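Local coordinates for protein TonB-dependent siderophore receptor (Pseudomonas aeruginosa 39016, PDB 5NEC) that probably imports ferric siderophores across the outer membrane, as a plug-filled beta-barrel receptor powered through TonB, at residues 36-41 with 126-131; 682-687 with 694-699; 205-210 with 237-242. One frame throughout, in Å; residues are numbered along the deposited sequence.

Contact 1 of 3, residues 36-41 with 126-131; sequences DRSASK and QIEVSK
Ser38 and Ala39, in the irregular chain 36-41, pass the plug strand 124-130 at Glu128 without strand pairing, the nearest CA atoms, those of Ser38 and Glu128, being 7.5 Å apart. Glu128 bridges the gap. Its CG lies beside the backbone N (chi1 -55°) and the rest of the side chain is extended, which carries the carboxylate out to the loop. Ser38 OG donates to Glu128 OE1 at 2.8 Å, coming from above the carboxylate plane. The backbone N of Ala39 donates to Glu128 OE2 at 3.0 Å and uses the syn lone pair. The other lone pair of OE2, the anti one, takes Gln126 NE2 at 2.8 Å, and this bond lies in the plane of the Gln126 amide. Ala39 CB points toward the strand and rests 3.7 Å from Glu128 OE2. Outside the two segments, Asn148 ND2 on strand 146-151 donates to Glu128 OE1. Both carboxylate oxygens therefore accept two bonds each, which fixes the rotation of the group. Four neutral donors hydrogen-bond to a buried acid, which is consistent with a stabilised negative charge. In this way the carboxylate ties the N-terminal loop to the sheet of the plug domain.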
ATOM      1  N   ASP A  36     -11.759   9.480  13.899  1.00 76.63           N
ATOM      2  CA  ASP A  36     -11.343   9.488  15.316  1.00 80.81           C
ATOM      3  C   ASP A  36     -11.213   8.091  15.951  1.00 80.19           C
ATOM      4  O   ASP A  36     -10.737   7.965  17.086  1.00 79.31           O
ATOM      5  CB  ASP A  36     -12.261  10.410  16.157  1.00 82.37           C
ATOM      6  CG  ASP A  36     -13.747   9.982  16.151  1.00 83.37           C
ATOM      7  OD1 ASP A  36     -14.058   8.768  16.067  1.00 82.64           O
ATOM      8  OD2 ASP A  36     -14.618  10.882  16.251  1.00 87.77           O
ATOM      9  N   ARG A  37     -11.626   7.063  15.209  1.00 80.30           N
ATOM     10  CA  ARG A  37     -11.624   5.691  15.696  1.00 81.23           C
ATOM     11  C   ARG A  37     -11.228   4.745  14.553  1.00 78.22           C
ATOM     12  O   ARG A  37     -11.486   5.028  13.381  1.00 75.23           O
ATOM     13  CB  ARG A  37     -13.002   5.337  16.260  1.00 84.57           C
ATOM     14  CG  ARG A  37     -13.018   4.020  17.030  1.00 89.49           C
ATOM     15  CD  ARG A  37     -14.337   3.765  17.748  1.00 92.56           C
ATOM     16  NE  ARG A  37     -14.286   4.040  19.189  1.00 94.86           N
ATOM     17  CZ  ARG A  37     -13.673   3.281  20.108  1.00 95.75           C
ATOM     18  NH1 ARG A  37     -13.011   2.173  19.781  1.00 95.73           N
ATOM     19  NH2 ARG A  37     -13.723   3.633  21.389  1.00 97.13           N
ATOM     20  N   SER A  38     -10.585   3.636  14.901  1.00 75.13           N
ATOM     21  CA  SER A  38     -10.329   2.564  13.950  1.00 73.18           C
ATOM     22  C   SER A  38     -11.619   1.789  13.668  1.00 74.25           C
ATOM     23  O   SER A  38     -12.552   1.818  14.465  1.00 75.58           O
ATOM     24  CB  SER A  38      -9.260   1.627  14.508  1.00 71.44           C
ATOM     25  OG  SER A  38      -8.911   0.638  13.560  1.00 69.96           O
ATOM     26  N   ALA A  39     -11.669   1.107  12.532  1.00 77.17           N
ATOM     27  CA  ALA A  39     -12.796   0.227  12.201  1.00 79.38           C
ATOM     28  C   ALA A  39     -12.703  -1.139  12.923  1.00 83.50           C
ATOM     29  O   ALA A  39     -13.722  -1.665  13.368  1.00 87.16           O
ATOM     30  CB  ALA A  39     -12.893   0.031  10.693  1.00 76.84           C
ATOM     31  N   SER A  40     -11.498  -1.700  13.047  1.00 86.80           N
ATOM     32  CA  SER A  40     -11.329  -3.037  13.643  1.00 91.00           C
ATOM     33  C   SER A  40     -11.395  -2.958  15.166  1.00 96.12           C
ATOM     34  O   SER A  40     -10.640  -2.196  15.767  1.00100.42           O
ATOM     35  CB  SER A  40     -10.001  -3.688  13.196  1.00 91.06           C
ATOM     36  OG  SER A  40      -8.875  -3.241  13.955  1.00 89.01           O
ATOM     37  N   LYS A  41     -12.249  -3.777  15.784  1.00 99.03           N
ATOM     38  CA  LYS A  41     -12.457  -3.754  17.255  1.00 97.25           C
ATOM     39  C   LYS A  41     -11.454  -4.667  17.981  1.00 96.83           C
ATOM     40  O   LYS A  41     -11.812  -5.476  18.858  1.00 94.40           O
ATOM     41  CB  LYS A  41     -13.912  -4.095  17.621  1.00 94.69           C
ATOM     42  CG  LYS A  41     -14.913  -3.219  16.862  1.00 93.33           C
ATOM     43  CD  LYS A  41     -16.349  -3.459  17.298  1.00 93.15           C
ATOM     44  CE  LYS A  41     -17.347  -3.376  16.149  1.00 93.39           C
ATOM     45  NZ  LYS A  41     -17.415  -2.017  15.550  1.00 94.35           N
ATOM     46  N   GLN A 126     -11.714   3.280   3.841  1.00 55.05           N
ATOM     47  CA  GLN A 126     -10.580   4.048   4.347  1.00 53.84           C
ATOM     48  C   GLN A 126      -9.328   3.168   4.472  1.00 53.01           C
ATOM     49  O   GLN A 126      -9.410   1.940   4.452  1.00 52.69           O
ATOM     50  CB  GLN A 126     -10.913   4.680   5.712  1.00 53.16           C
ATOM     51  CG  GLN A 126     -11.126   3.656   6.815  1.00 53.64           C
ATOM     52  CD  GLN A 126     -11.842   4.207   8.044  1.00 53.68           C
ATOM     53  OE1 GLN A 126     -12.686   5.111   7.965  1.00 52.85           O
ATOM     54  NE2 GLN A 126     -11.498   3.657   9.200  1.00 53.38           N
ATOM     55  N   ILE A 127      -8.183   3.834   4.631  1.00 50.78           N
ATOM     56  CA  ILE A 127      -6.880   3.191   4.745  1.00 50.92           C
ATOM     57  C   ILE A 127      -6.245   3.581   6.083  1.00 50.51           C
ATOM     58  O   ILE A 127      -5.993   4.755   6.331  1.00 50.34           O
ATOM     59  CB  ILE A 127      -5.975   3.608   3.562  1.00 50.14           C
ATOM     60  CG1 ILE A 127      -6.593   3.142   2.236  1.00 50.29           C
ATOM     61  CG2 ILE A 127      -4.566   3.060   3.710  1.00 49.42           C
ATOM     62  CD1 ILE A 127      -6.209   4.015   1.066  1.00 51.88           C
ATOM     63  N   GLU A 128      -5.979   2.592   6.930  1.00 50.72           N
ATOM     64  CA  GLU A 128      -5.426   2.831   8.267  1.00 52.22           C
ATOM     65  C   GLU A 128      -3.934   2.475   8.304  1.00 51.11           C
ATOM     66  O   GLU A 128      -3.566   1.319   8.110  1.00 50.70           O
ATOM     67  CB  GLU A 128      -6.216   2.027   9.303  1.00 54.39           C
ATOM     68  CG  GLU A 128      -7.718   2.316   9.252  1.00 55.93           C
ATOM     69  CD  GLU A 128      -8.542   1.560  10.285  1.00 57.41           C
ATOM     70  OE1 GLU A 128      -8.017   0.629  10.933  1.00 59.35           O
ATOM     71  OE2 GLU A 128      -9.741   1.901  10.433  1.00 59.51           O
ATOM     72  N   VAL A 129      -3.088   3.481   8.539  1.00 49.66           N
ATOM     73  CA  VAL A 129      -1.631   3.323   8.563  1.00 49.72           C
ATOM     74  C   VAL A 129      -1.121   3.328  10.002  1.00 50.89           C
ATOM     75  O   VAL A 129      -1.124   4.356  10.644  1.00 52.27           O
ATOM     76  CB  VAL A 129      -0.932   4.466   7.777  1.00 49.99           C
ATOM     77  CG1 VAL A 129       0.555   4.169   7.569  1.00 49.83           C
ATOM     78  CG2 VAL A 129      -1.613   4.674   6.428  1.00 49.87           C
ATOM     79  N   SER A 130      -0.685   2.174  10.495  1.00 53.16           N
ATOM     80  CA  SER A 130       0.042   2.077  11.772  1.00 53.62           C
ATOM     81  C   SER A 130       1.533   2.191  11.515  1.00 54.88           C
ATOM     82  O   SER A 130       2.103   1.360  10.819  1.00 52.03           O
ATOM     83  CB  SER A 130      -0.235   0.736  12.439  1.00 54.18           C
ATOM     84  OG  SER A 130      -1.510   0.769  13.028  1.00 57.01           O
ATOM     85  N   LYS A 131       2.170   3.201  12.091  1.00 58.72           N
ATOM     86  CA  LYS A 131       3.576   3.482  11.774  1.00 61.14           C
ATOM     87  C   LYS A 131       4.572   2.705  12.635  1.00 62.62           C
ATOM     88  O   LYS A 131       5.646   2.377  12.170  1.00 64.81           O
ATOM     89  CB  LYS A 131       3.836   4.985  11.796  1.00 62.21           C
ATOM     90  CG  LYS A 131       2.866   5.739  10.891  1.00 64.27           C
ATOM     91  CD  LYS A 131       3.546   6.761  10.002  1.00 67.17           C
ATOM     92  CE  LYS A 131       2.585   7.879   9.610  1.00 70.24           C
ATOM     93  NZ  LYS A 131       3.310   8.981   8.907  1.00 71.60           N
TER

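Contact 2 of 3, residues 682-687 with 694-699; sequences DAMASY and DFQLNV
Six backbone hydrogen bonds join Ala683, Ala685 and Tyr687 to Val699, Leu697 and Phe695, pairing two antiparallel strands of the barrel wall. The axes of the two segments come within 4.6 Å, their N-to-C directions 172° apart. Each of these three residue pairs is hydrogen-bonded in both directions, for example Val699 N to Ala683 O at 2.8 Å. Met684 with Asn698 and Ser686 with Gln696 are the non-hydrogen-bonded pairs between them. There the CA-H groups add weak contacts, such as Met684 CA to Leu697 O at 3.2 Å.

Side-chain packing differs between the two faces. On the face of Ala683, Ala685 and Tyr687, Ala683 CB meets Val699 CB at 4.3 Å. On the other face Met684 folds over Gln696, laying its methyl on the amide. Its CG sits between the backbone N and the carbonyl carbon (chi1 82°), and two further bends bring CE to 3.3 Å from Gln696 CD, a tight approach. The two side chains run obliquely to each other. Met684 CB also packs against Asn698 ND2.

The hydrogen bonds of side chains lie on this second face. Gln696 NE2 donates to Asn698 OD1 at 2.7 Å, nearly straight and in the plane of the Gln696 amide. A water accepts from Asn698 ND2 at 2.9 Å. It also lies 2.9 Å from Ala683 O, to which it can donate. The amides turn toward the plug: Gln696 NE2 also bonds Lys63 O, and Asn698 ND2 bonds Asp64 O. Asp682 forms a salt bridge with Arg75.

The hairpin continues the barrel on both sides. Strand 653-666 bonds to the backbone of 682-687, strand 724-733 bonds to that of 694-699, and helix 59-64 of the plug meets the amide-bearing face.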
ATOM      1  N   ASP A 682      -0.538  19.248  -6.909  1.00 48.62           N
ATOM      2  CA  ASP A 682      -1.818  18.809  -7.470  1.00 49.28           C
ATOM      3  C   ASP A 682      -2.883  19.892  -7.269  1.00 50.70           C
ATOM      4  O   ASP A 682      -2.812  20.638  -6.301  1.00 50.61           O
ATOM      5  CB  ASP A 682      -2.283  17.555  -6.739  1.00 51.88           C
ATOM      6  CG  ASP A 682      -1.427  16.321  -7.034  1.00 53.95           C
ATOM      7  OD1 ASP A 682      -0.559  16.341  -7.946  1.00 56.59           O
ATOM      8  OD2 ASP A 682      -1.639  15.297  -6.353  1.00 52.67           O
ATOM      9  N   ALA A 683      -3.874  19.966  -8.155  1.00 51.43           N
ATOM     10  CA  ALA A 683      -4.988  20.923  -8.021  1.00 53.81           C
ATOM     11  C   ALA A 683      -6.312  20.208  -8.211  1.00 54.28           C
ATOM     12  O   ALA A 683      -6.361  19.229  -8.949  1.00 53.90           O
ATOM     13  CB  ALA A 683      -4.854  22.049  -9.042  1.00 54.39           C
ATOM     14  N   MET A 684      -7.372  20.689  -7.550  1.00 55.66           N
ATOM     15  CA  MET A 684      -8.741  20.223  -7.816  1.00 55.42           C
ATOM     16  C   MET A 684      -9.803  21.311  -7.675  1.00 55.60           C
ATOM     17  O   MET A 684      -9.635  22.286  -6.945  1.00 55.26           O
ATOM     18  CB  MET A 684      -9.125  19.013  -6.931  1.00 56.14           C
ATOM     19  CG  MET A 684      -9.592  19.300  -5.500  1.00 59.37           C
ATOM     20  SD  MET A 684     -11.340  19.735  -5.221  1.00 59.46           S
ATOM     21  CE  MET A 684     -12.128  18.168  -5.505  1.00 61.17           C
ATOM     22  N   ALA A 685     -10.921  21.090  -8.359  1.00 54.71           N
ATOM     23  CA  ALA A 685     -12.105  21.904  -8.221  1.00 53.93           C
ATOM     24  C   ALA A 685     -13.308  20.994  -8.363  1.00 53.44           C
ATOM     25  O   ALA A 685     -13.281  20.068  -9.178  1.00 52.12           O
ATOM     26  CB  ALA A 685     -12.115  22.967  -9.300  1.00 54.62           C
ATOM     27  N   SER A 686     -14.350  21.244  -7.568  1.00 55.29           N
ATOM     28  CA  SER A 686     -15.625  20.522  -7.696  1.00 56.66           C
ATOM     29  C   SER A 686     -16.824  21.457  -7.628  1.00 58.18           C
ATOM     30  O   SER A 686     -16.775  22.500  -6.972  1.00 58.37           O
ATOM     31  CB  SER A 686     -15.779  19.445  -6.619  1.00 56.13           C
ATOM     32  OG  SER A 686     -15.594  19.983  -5.333  1.00 55.41           O
ATOM     33  N   TYR A 687     -17.887  21.051  -8.313  1.00 59.13           N
ATOM     34  CA  TYR A 687     -19.109  21.800  -8.396  1.00 62.68           C
ATOM     35  C   TYR A 687     -20.255  20.823  -8.187  1.00 62.80           C
ATOM     36  O   TYR A 687     -20.362  19.830  -8.926  1.00 60.32           O
ATOM     37  CB  TYR A 687     -19.213  22.472  -9.775  1.00 65.20           C
ATOM     38  CG  TYR A 687     -20.401  23.389  -9.927  1.00 67.59           C
ATOM     39  CD1 TYR A 687     -20.377  24.680  -9.402  1.00 70.16           C
ATOM     40  CD2 TYR A 687     -21.558  22.971 -10.588  1.00 68.94           C
ATOM     41  CE1 TYR A 687     -21.476  25.530  -9.529  1.00 71.32           C
ATOM     42  CE2 TYR A 687     -22.657  23.809 -10.710  1.00 70.29           C
ATOM     43  CZ  TYR A 687     -22.605  25.086 -10.180  1.00 71.85           C
ATOM     44  OH  TYR A 687     -23.682  25.929 -10.306  1.00 77.34           O
ATOM     45  N   ASP A 694     -22.355  15.479  -8.813  1.00 64.08           N
ATOM     46  CA  ASP A 694     -21.127  16.274  -8.661  1.00 65.11           C
ATOM     47  C   ASP A 694     -20.297  16.196  -9.935  1.00 60.99           C
ATOM     48  O   ASP A 694     -20.255  15.153 -10.582  1.00 57.74           O
ATOM     49  CB  ASP A 694     -20.243  15.735  -7.523  1.00 68.29           C
ATOM     50  CG  ASP A 694     -20.816  15.984  -6.155  1.00 74.16           C
ATOM     51  OD1 ASP A 694     -21.537  16.973  -5.942  1.00 78.90           O
ATOM     52  OD2 ASP A 694     -20.547  15.159  -5.257  1.00 79.92           O
ATOM     53  N   PHE A 695     -19.609  17.295 -10.242  1.00 59.46           N
ATOM     54  CA  PHE A 695     -18.601  17.359 -11.292  1.00 57.67           C
ATOM     55  C   PHE A 695     -17.278  17.692 -10.624  1.00 56.97           C
ATOM     56  O   PHE A 695     -17.237  18.590  -9.774  1.00 59.09           O
ATOM     57  CB  PHE A 695     -18.989  18.429 -12.315  1.00 59.69           C
ATOM     58  CG  PHE A 695     -20.188  18.066 -13.125  1.00 61.44           C
ATOM     59  CD1 PHE A 695     -20.114  17.036 -14.059  1.00 60.90           C
ATOM     60  CD2 PHE A 695     -21.397  18.758 -12.971  1.00 63.31           C
ATOM     61  CE1 PHE A 695     -21.224  16.679 -14.811  1.00 62.62           C
ATOM     62  CE2 PHE A 695     -22.507  18.413 -13.726  1.00 64.61           C
ATOM     63  CZ  PHE A 695     -22.421  17.372 -14.643  1.00 64.92           C
ATOM     64  N   GLN A 696     -16.206  16.966 -10.969  1.00 54.81           N
ATOM     65  CA  GLN A 696     -14.882  17.204 -10.356  1.00 54.70           C
ATOM     66  C   GLN A 696     -13.754  17.285 -11.394  1.00 52.77           C
ATOM     67  O   GLN A 696     -13.752  16.551 -12.377  1.00 51.90           O
ATOM     68  CB  GLN A 696     -14.565  16.129  -9.303  1.00 53.48           C
ATOM     69  CG  GLN A 696     -13.454  16.537  -8.354  1.00 54.97           C
ATOM     70  CD  GLN A 696     -13.253  15.549  -7.231  1.00 55.52           C
ATOM     71  OE1 GLN A 696     -14.127  15.391  -6.380  1.00 57.96           O
ATOM     72  NE2 GLN A 696     -12.082  14.904  -7.199  1.00 53.14           N
ATOM     73  N   LEU A 697     -12.820  18.202 -11.184  1.00 51.95           N
ATOM     74  CA  LEU A 697     -11.648  18.350 -12.038  1.00 51.07           C
ATOM     75  C   LEU A 697     -10.451  18.108 -11.147  1.00 50.32           C
ATOM     76  O   LEU A 697     -10.391  18.650 -10.042  1.00 51.55           O
ATOM     77  CB  LEU A 697     -11.583  19.774 -12.623  1.00 51.30           C
ATOM     78  CG  LEU A 697     -10.372  20.160 -13.485  1.00 50.98           C
ATOM     79  CD1 LEU A 697     -10.244  19.282 -14.722  1.00 49.65           C
ATOM     80  CD2 LEU A 697     -10.490  21.616 -13.922  1.00 51.61           C
ATOM     81  N   ASN A 698      -9.522  17.267 -11.594  1.00 48.45           N
ATOM     82  CA  ASN A 698      -8.244  17.080 -10.904  1.00 47.97           C
ATOM     83  C   ASN A 698      -7.098  17.302 -11.885  1.00 47.60           C
ATOM     84  O   ASN A 698      -7.139  16.813 -13.019  1.00 48.08           O
ATOM     85  CB  ASN A 698      -8.160  15.667 -10.319  1.00 47.59           C
ATOM     86  CG  ASN A 698      -9.004  15.505  -9.086  1.00 47.58           C
ATOM     87  OD1 ASN A 698     -10.211  15.226  -9.168  1.00 45.51           O
ATOM     88  ND2 ASN A 698      -8.370  15.676  -7.922  1.00 47.60           N
ATOM     89  N   VAL A 699      -6.086  18.031 -11.442  1.00 46.99           N
ATOM     90  CA  VAL A 699      -4.849  18.165 -12.190  1.00 47.21           C
ATOM     91  C   VAL A 699      -3.772  17.561 -11.306  1.00 46.84           C
ATOM     92  O   VAL A 699      -3.506  18.059 -10.212  1.00 46.76           O
ATOM     93  CB  VAL A 699      -4.550  19.642 -12.557  1.00 47.52           C
ATOM     94  CG1 VAL A 699      -3.258  19.754 -13.363  1.00 47.64           C
ATOM     95  CG2 VAL A 699      -5.693  20.214 -13.379  1.00 46.61           C
TER
HETATM   96  O   HOH W   1      -5.668  16.644  -7.877  1.00 55.72           O

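Contact 3 of 3, residues 205-210 with 237-242; sequences EVDVSR and DDTPDS
At the open end of the hairpin of barrel strands 206-219 and 225-238, regular pairing gives way to a single antiparallel bridge between Asp207 and Thr239. The one N-H of Thr239 is split between two oxygens of Asp207, and neither bond is straight. Thr239 N lies 3.0 Å from Asp207 O, above the carbonyl plane, and 3.1 Å from Asp207 OD1, nearly along its C-O bond. The return bond, Asp207 N to Thr239 O, is weak at 3.3 Å. A chi1 of 71° swings the Asp207 carboxylate across to Thr239. There OD1 also accepts Thr239 OG1 at 2.8 Å, from above the carboxylate plane. One residue along, Asp238 OD1 accepts Ser209 N at 3.1 Å, with an N-H...O angle of 164°. Asp237 N then bonds Ser209 O at 2.9 Å. At the other end, Val206 CG2 lies 3.6 Å from Asp241 CG, the side chains crossing at about a right angle. Asp241 forms a salt bridge with Arg203, and Ser209 OG bonds Asp197. Two aspartates thus accept backbone N-H groups across the strands, and their side chains add bonds where backbone pairing stops.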
ATOM      1  N   GLU A 205       3.493   3.851 -24.629  1.00 46.78           N
ATOM      2  CA  GLU A 205       2.918   2.504 -24.712  1.00 48.49           C
ATOM      3  C   GLU A 205       2.424   1.853 -23.409  1.00 47.85           C
ATOM      4  O   GLU A 205       1.623   0.932 -23.455  1.00 50.88           O
ATOM      5  CB  GLU A 205       3.893   1.525 -25.390  1.00 52.09           C
ATOM      6  CG  GLU A 205       4.333   1.925 -26.784  1.00 53.80           C
ATOM      7  CD  GLU A 205       3.187   2.085 -27.755  1.00 55.93           C
ATOM      8  OE1 GLU A 205       2.206   1.300 -27.708  1.00 59.42           O
ATOM      9  OE2 GLU A 205       3.273   3.022 -28.564  1.00 61.62           O
ATOM     10  N   VAL A 206       2.882   2.317 -22.257  1.00 45.53           N
ATOM     11  CA  VAL A 206       2.554   1.700 -21.001  1.00 45.37           C
ATOM     12  C   VAL A 206       1.062   1.917 -20.775  1.00 46.89           C
ATOM     13  O   VAL A 206       0.542   2.993 -21.064  1.00 46.05           O
ATOM     14  CB  VAL A 206       3.371   2.319 -19.860  1.00 45.85           C
ATOM     15  CG1 VAL A 206       2.875   1.865 -18.490  1.00 46.63           C
ATOM     16  CG2 VAL A 206       4.834   1.989 -20.052  1.00 46.06           C
ATOM     17  N   ASP A 207       0.376   0.877 -20.307  1.00 46.83           N
ATOM     18  CA  ASP A 207      -1.053   0.977 -20.066  1.00 47.98           C
ATOM     19  C   ASP A 207      -1.585  -0.038 -19.060  1.00 46.44           C
ATOM     20  O   ASP A 207      -0.920  -1.007 -18.709  1.00 44.73           O
ATOM     21  CB  ASP A 207      -1.866   0.965 -21.385  1.00 48.97           C
ATOM     22  CG  ASP A 207      -1.893  -0.394 -22.098  1.00 52.01           C
ATOM     23  OD1 ASP A 207      -1.526  -1.470 -21.542  1.00 53.55           O
ATOM     24  OD2 ASP A 207      -2.316  -0.363 -23.276  1.00 54.37           O
ATOM     25  N   VAL A 208      -2.794   0.235 -18.592  1.00 45.58           N
ATOM     26  CA  VAL A 208      -3.434  -0.570 -17.572  1.00 44.01           C
ATOM     27  C   VAL A 208      -4.864  -0.821 -17.984  1.00 42.57           C
ATOM     28  O   VAL A 208      -5.498   0.003 -18.657  1.00 42.13           O
ATOM     29  CB  VAL A 208      -3.368   0.079 -16.170  1.00 44.40           C
ATOM     30  CG1 VAL A 208      -1.913   0.237 -15.724  1.00 44.15           C
ATOM     31  CG2 VAL A 208      -4.113   1.420 -16.114  1.00 44.94           C
ATOM     32  N   SER A 209      -5.340  -1.982 -17.587  1.00 41.70           N
ATOM     33  CA  SER A 209      -6.680  -2.415 -17.868  1.00 42.97           C
ATOM     34  C   SER A 209      -7.116  -3.339 -16.732  1.00 42.52           C
ATOM     35  O   SER A 209      -6.432  -4.301 -16.408  1.00 40.78           O
ATOM     36  CB  SER A 209      -6.710  -3.140 -19.199  1.00 42.52           C
ATOM     37  OG  SER A 209      -8.033  -3.410 -19.556  1.00 44.90           O
ATOM     38  N   ARG A 210      -8.231  -3.030 -16.098  1.00 44.42           N
ATOM     39  CA  ARG A 210      -8.734  -3.890 -15.036  1.00 45.40           C
ATOM     40  C   ARG A 210     -10.219  -3.711 -14.797  1.00 46.19           C
ATOM     41  O   ARG A 210     -10.822  -2.709 -15.177  1.00 46.18           O
ATOM     42  CB  ARG A 210      -7.964  -3.659 -13.727  1.00 45.10           C
ATOM     43  CG  ARG A 210      -8.050  -2.247 -13.170  1.00 45.86           C
ATOM     44  CD  ARG A 210      -7.138  -2.069 -11.951  1.00 45.62           C
ATOM     45  NE  ARG A 210      -7.158  -0.705 -11.425  1.00 45.93           N
ATOM     46  CZ  ARG A 210      -6.313   0.283 -11.759  1.00 47.36           C
ATOM     47  NH1 ARG A 210      -5.335   0.094 -12.653  1.00 46.46           N
ATOM     48  NH2 ARG A 210      -6.451   1.492 -11.189  1.00 47.76           N
ATOM     49  N   ASP A 237      -4.828  -6.638 -16.726  1.00 46.63           N
ATOM     50  CA  ASP A 237      -4.092  -7.004 -17.933  1.00 48.34           C
ATOM     51  C   ASP A 237      -3.422  -5.732 -18.446  1.00 46.87           C
ATOM     52  O   ASP A 237      -4.044  -4.918 -19.107  1.00 44.46           O
ATOM     53  CB  ASP A 237      -5.041  -7.606 -18.978  1.00 50.23           C
ATOM     54  CG  ASP A 237      -4.325  -8.025 -20.257  1.00 53.46           C
ATOM     55  OD1 ASP A 237      -3.191  -8.526 -20.203  1.00 57.77           O
ATOM     56  OD2 ASP A 237      -4.897  -7.856 -21.345  1.00 59.31           O
ATOM     57  N   ASP A 238      -2.152  -5.572 -18.096  1.00 46.09           N
ATOM     58  CA  ASP A 238      -1.418  -4.335 -18.304  1.00 45.53           C
ATOM     59  C   ASP A 238      -0.278  -4.564 -19.288  1.00 41.61           C
ATOM     60  O   ASP A 238       0.201  -5.688 -19.450  1.00 38.60           O
ATOM     61  CB  ASP A 238      -0.831  -3.829 -16.966  1.00 47.28           C
ATOM     62  CG  ASP A 238      -1.889  -3.631 -15.860  1.00 50.87           C
ATOM     63  OD1 ASP A 238      -3.094  -3.488 -16.154  1.00 51.93           O
ATOM     64  OD2 ASP A 238      -1.487  -3.634 -14.665  1.00 56.16           O
ATOM     65  N   THR A 239       0.153  -3.481 -19.931  1.00 41.34           N
ATOM     66  CA  THR A 239       1.464  -3.429 -20.595  1.00 41.35           C
ATOM     67  C   THR A 239       2.464  -2.799 -19.602  1.00 38.72           C
ATOM     68  O   THR A 239       2.406  -1.609 -19.370  1.00 39.16           O
ATOM     69  CB  THR A 239       1.390  -2.640 -21.926  1.00 41.97           C
ATOM     70  OG1 THR A 239       0.329  -3.188 -22.737  1.00 40.27           O
ATOM     71  CG2 THR A 239       2.734  -2.708 -22.680  1.00 40.83           C
ATOM     72  N   PRO A 240       3.354  -3.605 -19.006  1.00 37.49           N
ATOM     73  CA  PRO A 240       4.214  -3.184 -17.901  1.00 37.43           C
ATOM     74  C   PRO A 240       5.333  -2.248 -18.332  1.00 39.23           C
ATOM     75  O   PRO A 240       5.984  -2.473 -19.374  1.00 38.01           O
ATOM     76  CB  PRO A 240       4.860  -4.490 -17.440  1.00 37.92           C
ATOM     77  CG  PRO A 240       4.871  -5.379 -18.639  1.00 37.09           C
ATOM     78  CD  PRO A 240       3.664  -4.984 -19.446  1.00 38.10           C
ATOM     79  N   ASP A 241       5.584  -1.235 -17.501  1.00 40.59           N
ATOM     80  CA  ASP A 241       6.671  -0.288 -17.726  1.00 40.16           C
ATOM     81  C   ASP A 241       8.057  -0.943 -17.568  1.00 40.55           C
ATOM     82  O   ASP A 241       8.216  -1.927 -16.852  1.00 41.25           O
ATOM     83  CB  ASP A 241       6.542   0.919 -16.784  1.00 39.69           C
ATOM     84  CG  ASP A 241       7.199   2.180 -17.349  1.00 40.01           C
ATOM     85  OD1 ASP A 241       8.143   2.103 -18.183  1.00 38.85           O
ATOM     86  OD2 ASP A 241       6.772   3.264 -16.957  1.00 39.56           O
ATOM     87  N   SER A 242       9.044  -0.388 -18.269  1.00 40.21           N
ATOM     88  CA  SER A 242      10.439  -0.827 -18.183  1.00 39.91           C
ATOM     89  C   SER A 242      11.185  -0.043 -17.104  1.00 39.09           C
ATOM     90  O   SER A 242      12.193  -0.521 -16.565  1.00 38.31           O
ATOM     91  CB  SER A 242      11.164  -0.629 -19.539  1.00 40.48           C
ATOM     92  OG  SER A 242      11.189   0.741 -19.951  1.00 38.75           O
TER

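Overall arrangement
Contact 1 ties a loop near the N-terminus to a strand of the plug, whereas contacts 2 and 3 each join neighbouring strands of the barrel. Contact 2 is partly buried and has full antiparallel pairing. Contacts 1 and 3 are surface contacts, although contact 1 centres on a buried glutamate. Carboxylates accept backbone N-H groups in both surface contacts: in contact 1 the acid reaches a loop that has no strand pairing, and in contact 3 two acids supplement pairing that is ending. In contact 2 the backbone does most of the joining, and side-chain amides reach the plug. No two contacts touch. Contacts 1 and 3 lie on opposite sides of the chain's centre, their own centres about 32 Å apart.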